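Local atomic coordinates of methyltransferase 1 (Methanosarcina barkeri, PDB entry 2I2X), a protein that transfers the methyl group of methanol to the cob(I)amide carried by its partner corrinoid protein MtaC, a zinc-dependent step of methanogenesis. Residues D68-M73 against I81-E86; V76-I81 against W329-A334. One frame throughout, in Å; residues are numbered along the deposited sequence.

Ile81, at the start of strand 80-86, lies in a segment of both interactions but makes its close contacts in interaction 1; the two centres are about 9 Å apart. Interaction 1 seats helix 55-76 on that strand; interaction 2 sets Val76 and the turn leading into the strand against helix 325-345. Met73 bridges them: besides packing on Ile81, its CE lies 3.7 Å from Ala334 CB. Arg72 NE also forms a salt bridge of 3.0 Å with Glu331 OE1. The apolar packing of both contacts is remote from the zinc site, yet strand 80-86 ends at Glu86, a potassium ligand, and the side chain of Glu331 is about 11 Å from a bound corrinoid.

Interaction 1: residues D68-M73 against I81-E86; sequences DVMERM and IILETE. With K (potassium ion), chain S.
Ile81 meets three helix residues with three separate parts of its branched side chain. Its CD1 reaches Val69 CG1 at 3.6 Å, its CG2 faces Met70 SD at 4.1 Å, and its CG1 takes the methyl end of Met73, with CE at 3.5 Å. Two successive bends in the Met73 chain (chi2 -48°, chi3 -90°) curl that methyl back over the isoleucine. One step along the strand face, Leu83 repeats the theme: its CD1 lies 3.8 Å from Met70 SD, and its CD2 lies 4.2 Å from Val69 CB. This is the return half of a beta-alpha-beta unit of the TIM barrel, from helix 55-76 to strand 80-86; the axes of segments 68-73 and 81-86 run nearly antiparallel (165°) and approach to 10.2 Å. Around this layer, Ile43 of strand 40-43 touches both Val69 and Ile81, while Leu122 of strand 119-126 touches Leu83. At the far end of the strand Glu86 OE2 binds the potassium ion at 2.3 Å, a site that Glu164 and Glu313 also serve. The touching surface is apolar, held by dispersion and burial of methyl groups and thioethers; on the strand, the charged groups Glu84 and Glu86 come past Leu83, toward the potassium end.

Interaction 2: residues V76-I81 against W329-A334; sequences VGFPAI and WSETLA
Glu331 OE1 is gripped by the hydroxyl of Ser296 of the second MtaB subunit and by Arg72, and on the contact side it meets Val76 CG2 at 3.5 Å. In this TIM barrel, helix 325-345 follows strand 309-311 and lies beside helix 55-76, and the contact sets the turn between helix 55-76 and strand 80-86 against helix 325-345. With CG anti to the backbone N (chi1 171°) and an extended chain beyond it, Glu331 carries its carboxylate past Val76, the two side chains meeting at about a right angle. Asp297 N of the second subunit holds OE2. Both oxygens of this buried acid thus have partners, and the arginine probably stabilises its negative charge. Gly77 leaves the helical conformation with a positive phi of 86°, and Phe78 N makes a probable hydrogen bond to Met73 O, consistent with a Schellman motif. That turn directs Phe78 toward helix 325-345. The phenyl ring lies against Ala334, whose methyl lies over one face of the ring in a CH-pi contact, while Tyr335 adds an edge-to-face partner. The carbonyl oxygen of Glu331 approaches the ring obliquely, with Glu331 O 3.9 Å from Phe78 CZ. Since alanine projects no further than a methyl, ring and helix backbone can come close: Ala334 CB sits 3.2 Å from the centroid of the Phe78 ring, only 7° off its normal.

Interaction 1: residues D68-M73 against I81-E86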
ATOM      1  N   ASP A  68     -11.213  -6.671   9.821  1.00  9.13           N
ATOM      2  CA  ASP A  68     -10.324  -6.938   8.682  1.00  9.74           C
ATOM      3  C   ASP A  68      -8.849  -7.178   9.045  1.00  9.61           C
ATOM      4  O   ASP A  68      -8.188  -8.090   8.509  1.00  9.84           O
ATOM      5  CB  ASP A  68     -10.423  -5.803   7.673  1.00 10.00           C
ATOM      6  CG  ASP A  68     -11.705  -5.856   6.876  1.00 12.20           C
ATOM      7  OD1 ASP A  68     -12.524  -6.784   7.109  1.00 14.36           O
ATOM      8  OD2 ASP A  68     -11.904  -4.964   6.023  1.00 13.61           O
ATOM      9  N   VAL A  69      -8.363  -6.355   9.963  1.00  9.26           N
ATOM     10  CA  VAL A  69      -7.037  -6.465  10.527  1.00  9.12           C
ATOM     11  C   VAL A  69      -6.847  -7.774  11.303  1.00  9.71           C
ATOM     12  O   VAL A  69      -5.878  -8.509  11.050  1.00 10.47           O
ATOM     13  CB  VAL A  69      -6.760  -5.273  11.505  1.00  9.40           C
ATOM     14  CG1 VAL A  69      -5.425  -5.460  12.193  1.00  7.67           C
ATOM     15  CG2 VAL A  69      -6.815  -3.940  10.776  1.00  6.89           C
ATOM     16  N   MET A  70      -7.734  -8.074  12.254  1.00  9.20           N
ATOM     17  CA  MET A  70      -7.522  -9.274  13.073  1.00  9.81           C
ATOM     18  C   MET A  70      -7.558 -10.543  12.170  1.00  9.69           C
ATOM     19  O   MET A  70      -6.743 -11.450  12.301  1.00  9.14           O
ATOM     20  CB  MET A  70      -8.540  -9.377  14.226  1.00  9.58           C
ATOM     21  CG  MET A  70      -8.540  -8.197  15.251  1.00 10.08           C
ATOM     22  SD  MET A  70      -6.926  -7.886  16.031  1.00 10.87           S
ATOM     23  CE  MET A  70      -6.535  -9.435  16.857  1.00  8.54           C
ATOM     24  N   GLU A  71      -8.499 -10.565  11.241  1.00  9.43           N
ATOM     25  CA  GLU A  71      -8.667 -11.680  10.351  1.00 10.04           C
ATOM     26  C   GLU A  71      -7.357 -11.886   9.579  1.00  9.50           C
ATOM     27  O   GLU A  71      -6.800 -12.979   9.581  1.00  9.80           O
ATOM     28  CB  GLU A  71      -9.890 -11.439   9.436  1.00 10.38           C
ATOM     29  CG  GLU A  71     -10.256 -12.593   8.493  1.00 12.16           C
ATOM     30  CD  GLU A  71     -10.593 -13.915   9.207  1.00 14.93           C
ATOM     31  OE1 GLU A  71     -10.955 -13.898  10.419  1.00 12.33           O
ATOM     32  OE2 GLU A  71     -10.488 -14.973   8.522  1.00 15.86           O
ATOM     33  N   ARG A  72      -6.815 -10.822   8.996  1.00  8.64           N
ATOM     34  CA  ARG A  72      -5.597 -10.977   8.243  1.00  7.64           C
ATOM     35  C   ARG A  72      -4.445 -11.510   9.076  1.00  7.28           C
ATOM     36  O   ARG A  72      -3.705 -12.375   8.624  1.00  7.39           O
ATOM     37  CB  ARG A  72      -5.163  -9.677   7.574  1.00  7.45           C
ATOM     38  CG  ARG A  72      -4.010  -9.968   6.603  1.00  8.09           C
ATOM     39  CD  ARG A  72      -4.546 -10.751   5.346  1.00  9.65           C
ATOM     40  NE  ARG A  72      -3.974 -10.046   4.233  1.00 11.91           N
ATOM     41  CZ  ARG A  72      -4.626  -9.524   3.219  1.00 11.89           C
ATOM     42  NH1 ARG A  72      -5.910  -9.720   3.046  1.00 12.42           N
ATOM     43  NH2 ARG A  72      -3.937  -8.844   2.333  1.00 14.74           N
ATOM     44  N   MET A  73      -4.275 -10.974  10.280  1.00  6.91           N
ATOM     45  CA  MET A  73      -3.152 -11.348  11.117  1.00  6.54           C
ATOM     46  C   MET A  73      -3.173 -12.847  11.378  1.00  6.82           C
ATOM     47  O   MET A  73      -2.127 -13.487  11.314  1.00  7.15           O
ATOM     48  CB  MET A  73      -3.149 -10.568  12.435  1.00  6.78           C
ATOM     49  CG  MET A  73      -2.855  -9.059  12.323  1.00  6.83           C
ATOM     50  SD  MET A  73      -1.408  -8.657  11.316  1.00  9.65           S
ATOM     51  CE  MET A  73      -0.251  -8.706  12.593  1.00 11.11           C
ATOM     52  N   ILE A  81      -0.168  -7.708  17.274  1.00  5.69           N
ATOM     53  CA  ILE A  81      -0.558  -6.560  16.510  1.00  5.63           C
ATOM     54  C   ILE A  81      -1.124  -5.466  17.414  1.00  5.76           C
ATOM     55  O   ILE A  81      -1.805  -5.774  18.392  1.00  5.97           O
ATOM     56  CB  ILE A  81      -1.544  -6.981  15.385  1.00  5.67           C
ATOM     57  CG1 ILE A  81      -1.606  -5.917  14.267  1.00  6.96           C
ATOM     58  CG2 ILE A  81      -2.868  -7.445  15.928  1.00  3.48           C
ATOM     59  CD1 ILE A  81      -2.649  -4.968  14.459  1.00 11.38           C
ATOM     60  N   ILE A  82      -0.854  -4.205  17.086  1.00  5.05           N
ATOM     61  CA  ILE A  82      -1.485  -3.087  17.798  1.00  5.22           C
ATOM     62  C   ILE A  82      -2.347  -2.328  16.795  1.00  5.59           C
ATOM     63  O   ILE A  82      -1.885  -2.066  15.672  1.00  5.92           O
ATOM     64  CB  ILE A  82      -0.433  -2.111  18.345  1.00  4.95           C
ATOM     65  CG1 ILE A  82       0.364  -2.769  19.473  1.00  4.37           C
ATOM     66  CG2 ILE A  82      -1.093  -0.826  18.804  1.00  5.14           C
ATOM     67  CD1 ILE A  82       1.699  -2.065  19.808  1.00  2.45           C
ATOM     68  N   LEU A  83      -3.582  -1.991  17.173  1.00  5.15           N
ATOM     69  CA  LEU A  83      -4.407  -1.093  16.355  1.00  5.06           C
ATOM     70  C   LEU A  83      -4.357   0.327  16.935  1.00  5.56           C
ATOM     71  O   LEU A  83      -4.535   0.532  18.151  1.00  4.91           O
ATOM     72  CB  LEU A  83      -5.856  -1.600  16.267  1.00  5.01           C
ATOM     73  CG  LEU A  83      -6.142  -2.907  15.472  1.00  6.34           C
ATOM     74  CD1 LEU A  83      -5.890  -4.256  16.249  1.00  2.08           C
ATOM     75  CD2 LEU A  83      -7.565  -2.879  14.880  1.00  3.55           C
ATOM     76  N   GLU A  84      -4.085   1.309  16.085  1.00  6.22           N
ATOM     77  CA  GLU A  84      -4.149   2.670  16.532  1.00  7.52           C
ATOM     78  C   GLU A  84      -5.294   3.427  15.856  1.00  8.47           C
ATOM     79  O   GLU A  84      -5.297   3.601  14.624  1.00  9.12           O
ATOM     80  CB  GLU A  84      -2.821   3.420  16.345  1.00  7.53           C
ATOM     81  CG  GLU A  84      -2.975   4.922  16.738  1.00  8.50           C
ATOM     82  CD  GLU A  84      -1.782   5.796  16.467  1.00 11.43           C
ATOM     83  OE1 GLU A  84      -0.795   5.337  15.844  1.00 13.13           O
ATOM     84  OE2 GLU A  84      -1.837   6.976  16.875  1.00 12.87           O
ATOM     85  N   THR A  85      -6.229   3.912  16.672  1.00  8.56           N
ATOM     86  CA  THR A  85      -7.313   4.771  16.206  1.00  9.79           C
ATOM     87  C   THR A  85      -7.017   6.237  16.504  1.00 10.14           C
ATOM     88  O   THR A  85      -7.053   6.660  17.664  1.00 10.18           O
ATOM     89  CB  THR A  85      -8.665   4.386  16.870  1.00  9.77           C
ATOM     90  OG1 THR A  85      -8.884   2.973  16.719  1.00 12.76           O
ATOM     91  CG2 THR A  85      -9.821   5.123  16.243  1.00  8.99           C
ATOM     92  N   GLU A  86      -6.715   7.008  15.464  1.00 10.83           N
ATOM     93  CA  GLU A  86      -6.573   8.449  15.603  1.00 12.12           C
ATOM     94  C   GLU A  86      -7.915   9.086  15.480  1.00 12.62           C
ATOM     95  O   GLU A  86      -8.433   9.167  14.392  1.00 13.22           O
ATOM     96  CB  GLU A  86      -5.671   9.023  14.523  1.00 11.88           C
ATOM     97  CG  GLU A  86      -4.254   8.517  14.647  1.00 15.57           C
ATOM     98  CD  GLU A  86      -3.311   9.119  13.650  1.00 17.92           C
ATOM     99  OE1 GLU A  86      -3.533   8.983  12.424  1.00 20.58           O
ATOM    100  OE2 GLU A  86      -2.311   9.729  14.089  1.00 19.46           O
TER
HETATM  101  K     K S 511      -1.096  11.292  12.834  0.70 23.46           K

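Interaction 2: residues V76-I81 against W329-A334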
ATOM      1  N   VAL A  76      -2.277 -15.111   8.326  1.00  6.17           N
ATOM      2  CA  VAL A  76      -0.904 -15.158   7.832  1.00  4.94           C
ATOM      3  C   VAL A  76       0.047 -15.634   8.939  1.00  4.62           C
ATOM      4  O   VAL A  76       1.257 -15.796   8.725  1.00  4.43           O
ATOM      5  CB  VAL A  76      -0.477 -13.812   7.156  1.00  4.84           C
ATOM      6  CG1 VAL A  76       0.926 -13.916   6.538  1.00  3.96           C
ATOM      7  CG2 VAL A  76      -1.487 -13.406   6.109  1.00  3.42           C
ATOM      8  N   GLY A  77      -0.518 -15.895  10.112  1.00  4.15           N
ATOM      9  CA  GLY A  77       0.250 -16.471  11.217  1.00  4.22           C
ATOM     10  C   GLY A  77       0.987 -15.469  12.092  1.00  4.55           C
ATOM     11  O   GLY A  77       1.880 -15.837  12.848  1.00  4.65           O
ATOM     12  N   PHE A  78       0.624 -14.202  12.008  1.00  4.93           N
ATOM     13  CA  PHE A  78       1.341 -13.182  12.795  1.00  5.67           C
ATOM     14  C   PHE A  78       0.973 -13.266  14.272  1.00  5.66           C
ATOM     15  O   PHE A  78      -0.207 -13.388  14.601  1.00  6.62           O
ATOM     16  CB  PHE A  78       1.113 -11.789  12.204  1.00  4.83           C
ATOM     17  CG  PHE A  78       1.673 -11.638  10.811  1.00  5.87           C
ATOM     18  CD1 PHE A  78       3.012 -11.964  10.547  1.00  4.65           C
ATOM     19  CD2 PHE A  78       0.862 -11.200   9.746  1.00  6.86           C
ATOM     20  CE1 PHE A  78       3.538 -11.821   9.283  1.00  2.17           C
ATOM     21  CE2 PHE A  78       1.387 -11.047   8.469  1.00  2.44           C
ATOM     22  CZ  PHE A  78       2.726 -11.349   8.241  1.00  2.25           C
ATOM     23  N   PRO A  79       1.971 -13.248  15.164  1.00  5.92           N
ATOM     24  CA  PRO A  79       1.703 -13.466  16.596  1.00  6.61           C
ATOM     25  C   PRO A  79       1.224 -12.237  17.402  1.00  5.92           C
ATOM     26  O   PRO A  79       0.781 -12.410  18.540  1.00  5.95           O
ATOM     27  CB  PRO A  79       3.084 -13.916  17.134  1.00  6.33           C
ATOM     28  CG  PRO A  79       4.028 -13.071  16.367  1.00  6.15           C
ATOM     29  CD  PRO A  79       3.414 -13.052  14.928  1.00  6.74           C
ATOM     30  N   ALA A  80       1.340 -11.032  16.845  1.00  5.41           N
ATOM     31  CA  ALA A  80       1.004  -9.798  17.600  1.00  5.55           C
ATOM     32  C   ALA A  80       0.633  -8.601  16.723  1.00  5.77           C
ATOM     33  O   ALA A  80       1.045  -8.483  15.563  1.00  5.76           O
ATOM     34  CB  ALA A  80       2.137  -9.415  18.557  1.00  4.60           C
ATOM     35  N   ILE A  81      -0.168  -7.708  17.274  1.00  5.69           N
ATOM     36  CA  ILE A  81      -0.558  -6.560  16.510  1.00  5.63           C
ATOM     37  C   ILE A  81      -1.124  -5.466  17.414  1.00  5.76           C
ATOM     38  O   ILE A  81      -1.805  -5.774  18.392  1.00  5.97           O
ATOM     39  CB  ILE A  81      -1.544  -6.981  15.385  1.00  5.67           C
ATOM     40  CG1 ILE A  81      -1.606  -5.917  14.267  1.00  6.96           C
ATOM     41  CG2 ILE A  81      -2.868  -7.445  15.928  1.00  3.48           C
ATOM     42  CD1 ILE A  81      -2.649  -4.968  14.459  1.00 11.38           C
ATOM     43  N   TRP A 329      -1.629  -3.184   4.272  1.00  6.22           N
ATOM     44  CA  TRP A 329      -0.564  -2.518   5.000  1.00  5.31           C
ATOM     45  C   TRP A 329      -0.225  -3.225   6.299  1.00  5.46           C
ATOM     46  O   TRP A 329       0.954  -3.261   6.662  1.00  5.82           O
ATOM     47  CB  TRP A 329      -0.833  -1.038   5.199  1.00  5.26           C
ATOM     48  CG  TRP A 329      -0.779  -0.268   3.924  1.00  6.07           C
ATOM     49  CD1 TRP A 329      -1.849   0.081   3.117  1.00  6.37           C
ATOM     50  CD2 TRP A 329       0.389   0.235   3.277  1.00  4.46           C
ATOM     51  NE1 TRP A 329      -1.400   0.774   2.021  1.00  7.40           N
ATOM     52  CE2 TRP A 329      -0.035   0.884   2.094  1.00  6.06           C
ATOM     53  CE3 TRP A 329       1.746   0.187   3.570  1.00  6.24           C
ATOM     54  CZ2 TRP A 329       0.852   1.482   1.209  1.00  8.51           C
ATOM     55  CZ3 TRP A 329       2.650   0.797   2.689  1.00  9.84           C
ATOM     56  CH2 TRP A 329       2.192   1.433   1.516  1.00 10.83           C
ATOM     57  N   SER A 330      -1.200  -3.840   6.965  1.00  4.83           N
ATOM     58  CA  SER A 330      -0.856  -4.602   8.173  1.00  5.60           C
ATOM     59  C   SER A 330       0.029  -5.790   7.856  1.00  5.61           C
ATOM     60  O   SER A 330       0.963  -6.094   8.608  1.00  6.11           O
ATOM     61  CB  SER A 330      -2.082  -5.017   9.022  1.00  5.48           C
ATOM     62  OG  SER A 330      -3.074  -5.686   8.252  1.00  6.81           O
ATOM     63  N   GLU A 331      -0.248  -6.461   6.740  1.00  6.24           N
ATOM     64  CA  GLU A 331       0.576  -7.601   6.317  1.00  6.51           C
ATOM     65  C   GLU A 331       2.047  -7.190   6.058  1.00  6.36           C
ATOM     66  O   GLU A 331       2.965  -7.859   6.548  1.00  7.73           O
ATOM     67  CB  GLU A 331      -0.060  -8.365   5.128  1.00  6.52           C
ATOM     68  CG  GLU A 331       0.863  -9.471   4.475  1.00  7.49           C
ATOM     69  CD  GLU A 331       0.128 -10.526   3.650  1.00  8.01           C
ATOM     70  OE1 GLU A 331      -1.085 -10.744   3.878  1.00 10.30           O
ATOM     71  OE2 GLU A 331       0.764 -11.155   2.765  1.00  8.22           O
ATOM     72  N   THR A 332       2.271  -6.094   5.331  1.00  5.58           N
ATOM     73  CA  THR A 332       3.628  -5.569   5.124  1.00  5.11           C
ATOM     74  C   THR A 332       4.312  -5.192   6.475  1.00  5.98           C
ATOM     75  O   THR A 332       5.458  -5.585   6.746  1.00  6.07           O
ATOM     76  CB  THR A 332       3.607  -4.376   4.145  1.00  4.73           C
ATOM     77  OG1 THR A 332       2.777  -4.679   3.004  1.00  5.16           O
ATOM     78  CG2 THR A 332       4.973  -4.061   3.674  1.00  3.24           C
ATOM     79  N   LEU A 333       3.603  -4.463   7.336  1.00  5.60           N
ATOM     80  CA  LEU A 333       4.152  -4.124   8.635  1.00  5.74           C
ATOM     81  C   LEU A 333       4.538  -5.374   9.404  1.00  6.25           C
ATOM     82  O   LEU A 333       5.668  -5.490   9.909  1.00  6.98           O
ATOM     83  CB  LEU A 333       3.151  -3.312   9.487  1.00  5.60           C
ATOM     84  CG  LEU A 333       2.742  -1.936   8.987  1.00  3.48           C
ATOM     85  CD1 LEU A 333       1.571  -1.469   9.720  1.00  2.60           C
ATOM     86  CD2 LEU A 333       3.896  -0.916   9.065  1.00  5.08           C
ATOM     87  N   ALA A 334       3.614  -6.325   9.480  1.00  5.88           N
ATOM     88  CA  ALA A 334       3.885  -7.525  10.260  1.00  6.26           C
ATOM     89  C   ALA A 334       5.069  -8.313   9.697  1.00  6.34           C
ATOM     90  O   ALA A 334       5.833  -8.928  10.448  1.00  6.60           O
ATOM     91  CB  ALA A 334       2.657  -8.396  10.359  1.00  5.67           C
TER